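Local coordinates for succinylglutamate desuccinylase/aspartoacylase (Ruegeria sp. TM1040, PDB 3NA6), which probably hydrolyses the amide bond of an N-acyl amino acid, in the manner of the zinc-dependent desuccinylases and aspartoacylases, at residues Y182-L187 with V249-P254. Sequence-based numbering, arbitrary orientation.
Sequences YSVQLL and VTLDMP
Two main-chain hydrogen bonds join Ser183 to the neighbouring strand, gripping it at both its N-H and its carbonyl. Ser183 N donates to Val249 O over 2.8 Å. Leu251 N reaches Ser183 O at 2.9 Å. Each acceptor also receives a C-H contact, Val249 O from Tyr182 CA and Ser183 O from Thr250 CA. At the next position of the ladder the chains have drawn apart and a water bridges them, accepting from Gln185 N and donating to Leu251 O at 2.6 Å.

On the face shared by Tyr182 and Val249, the two side chains run side by side in the same direction. The CD2-CE2 side of the tyrosine ring rests against the valine, with CE2 3.7 Å from Val249 CG1, and Leu251 CD2 meets Tyr182 CD2 4.0 Å away. Replacing Tyr182 with an alanine would probably open a gap beside Val249 and leave the Leu251 methyl without its aromatic neighbour. Val184 continues this apolar row: in the conformer described, its CG1, anti to the backbone N (chi1 -157°), lies 3.5 Å from CD of Pro254, a tentative contact because the proline is poorly ordered. Past it, Met253, a selenomethionine and also poorly ordered, bends its chain so that CE lies near the backbone of Leu186 and Leu187.

Further out, Ser183 OG hydrogen-bonds Ser248 OG, just ahead of the second strand, and Met175 of helix 165-178 packs on the Ser183 side chain. Strand 156-160 pairs with the other edge of strand 182-186, through backbone bonds from Tyr182, Val184 and Leu186. The short strand 249-250 is thus added in parallel as the last strand of the large mixed sheet at the core of this alpha/beta zinc-exopeptidase-like fold.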
loop_
_atom_site.group_PDB
_atom_site.type_symbol
_atom_site.label_atom_id
_atom_site.label_comp_id
_atom_site.label_asym_id
_atom_site.label_seq_id
_atom_site.Cartn_x
_atom_site.Cartn_y
_atom_site.Cartn_z
ATOM N N TYR A 182 -33.824 21.071 -11.867
ATOM C CA TYR A 182 -34.562 19.920 -12.397
ATOM C C TYR A 182 -35.325 19.234 -11.261
ATOM O O TYR A 182 -34.905 19.269 -10.104
ATOM C CB TYR A 182 -33.658 18.897 -13.103
ATOM C CG TYR A 182 -33.037 19.390 -14.367
ATOM C CD1 TYR A 182 -31.931 20.222 -14.325
ATOM C CD2 TYR A 182 -33.548 19.028 -15.606
ATOM C CE1 TYR A 182 -31.346 20.680 -15.462
ATOM C CE2 TYR A 182 -32.962 19.482 -16.759
ATOM C CZ TYR A 182 -31.867 20.317 -16.679
ATOM O OH TYR A 182 -31.265 20.781 -17.815
ATOM N N SER A 183 -36.456 18.650 -11.624
ATOM C CA SER A 183 -37.365 17.970 -10.700
ATOM C C SER A 183 -37.657 16.587 -11.241
ATOM O O SER A 183 -37.884 16.432 -12.446
ATOM C CB SER A 183 -38.675 18.749 -10.593
ATOM O OG SER A 183 -38.497 19.939 -9.866
ATOM N N VAL A 184 -37.639 15.602 -10.345
ATOM C CA VAL A 184 -37.910 14.204 -10.676
ATOM C C VAL A 184 -38.809 13.538 -9.640
ATOM O O VAL A 184 -38.695 13.816 -8.449
ATOM C CB VAL A 184 -36.638 13.339 -10.660
ATOM C CG1 VAL A 184 -36.868 12.117 -11.537
ATOM C CG2 VAL A 184 -35.410 14.127 -11.083
ATOM N N GLN A 185 -39.690 12.659 -10.100
ATOM C CA GLN A 185 -40.369 11.701 -9.238
ATOM C C GLN A 185 -40.166 10.333 -9.890
ATOM O O GLN A 185 -40.560 10.140 -11.052
ATOM C CB GLN A 185 -41.855 11.994 -9.167
ATOM C CG GLN A 185 -42.592 11.133 -8.161
ATOM C CD GLN A 185 -44.063 11.454 -8.098
ATOM O OE1 GLN A 185 -44.708 11.596 -9.124
ATOM N NE2 GLN A 185 -44.606 11.548 -6.882
ATOM N N LEU A 186 -39.606 9.387 -9.137
ATOM C CA LEU A 186 -39.203 8.091 -9.680
ATOM C C LEU A 186 -39.407 6.946 -8.680
ATOM O O LEU A 186 -39.290 7.132 -7.471
ATOM C CB LEU A 186 -37.720 8.158 -10.029
ATOM C CG LEU A 186 -36.807 8.397 -8.810
ATOM C CD1 LEU A 186 -36.196 7.091 -8.418
ATOM C CD2 LEU A 186 -35.700 9.384 -9.076
ATOM N N LEU A 187 -39.664 5.757 -9.209
ATOM C CA LEU A 187 -39.674 4.540 -8.429
ATOM C C LEU A 187 -38.242 4.110 -8.230
ATOM O O LEU A 187 -37.509 4.018 -9.178
ATOM C CB LEU A 187 -40.440 3.459 -9.194
ATOM C CG LEU A 187 -40.593 2.095 -8.523
ATOM C CD1 LEU A 187 -41.358 2.164 -7.163
ATOM C CD2 LEU A 187 -41.310 1.198 -9.520
ATOM N N VAL A 249 -37.241 22.258 -14.510
ATOM C CA VAL A 249 -37.533 21.344 -15.615
ATOM C C VAL A 249 -37.878 19.986 -15.015
ATOM O O VAL A 249 -37.079 19.414 -14.271
ATOM C CB VAL A 249 -36.324 21.245 -16.617
ATOM C CG1 VAL A 249 -36.512 20.070 -17.574
ATOM C CG2 VAL A 249 -36.172 22.586 -17.394
ATOM N N THR A 250 -39.059 19.465 -15.314
ATOM C CA THR A 250 -39.430 18.134 -14.826
ATOM C C THR A 250 -39.018 17.080 -15.830
ATOM O O THR A 250 -39.297 17.219 -17.045
ATOM C CB THR A 250 -40.923 18.024 -14.558
ATOM O OG1 THR A 250 -41.220 18.829 -13.425
ATOM C CG2 THR A 250 -41.347 16.581 -14.270
ATOM N N LEU A 251 -38.340 16.041 -15.324
ATOM C CA LEU A 251 -37.929 14.891 -16.131
ATOM C C LEU A 251 -38.962 13.770 -16.047
ATOM O O LEU A 251 -39.414 13.441 -14.948
ATOM C CB LEU A 251 -36.589 14.345 -15.658
ATOM C CG LEU A 251 -35.370 15.266 -15.761
ATOM C CD1 LEU A 251 -34.151 14.580 -15.170
ATOM C CD2 LEU A 251 -35.083 15.711 -17.232
ATOM N N ASP A 252 -39.340 13.193 -17.196
ATOM C CA ASP A 252 -40.226 12.016 -17.205
ATOM C C ASP A 252 -39.572 10.922 -16.423
ATOM O O ASP A 252 -38.342 10.911 -16.305
ATOM C CB ASP A 252 -40.520 11.495 -18.604
ATOM C CG ASP A 252 -41.694 12.193 -19.252
ATOM O OD1 ASP A 252 -42.395 12.968 -18.562
ATOM O OD2 ASP A 252 -41.913 11.963 -20.462
HETATM N N MSE A 253 -40.399 10.034 -15.868
HETATM C CA MSE A 253 -39.920 8.920 -15.049
HETATM C C MSE A 253 -38.665 8.371 -15.666
HETATM O O MSE A 253 -38.747 7.579 -16.603
HETATM C CB MSE A 253 -40.960 7.775 -14.948
HETATM C CG MSE A 253 -41.522 7.537 -13.535
HETATM SE SE MSE A 253 -41.241 5.715 -12.802
HETATM C CE MSE A 253 -39.294 5.675 -12.532
ATOM N N PRO A 254 -37.491 8.817 -15.182
ATOM C CA PRO A 254 -36.363 8.027 -15.638
ATOM C C PRO A 254 -36.513 6.723 -14.885
ATOM O O PRO A 254 -36.946 6.725 -13.717
ATOM C CB PRO A 254 -35.124 8.831 -15.184
ATOM C CG PRO A 254 -35.643 9.938 -14.291
ATOM C CD PRO A 254 -37.125 9.716 -14.074
HETATM O O HOH W 1 -40.582 13.317 -12.635
#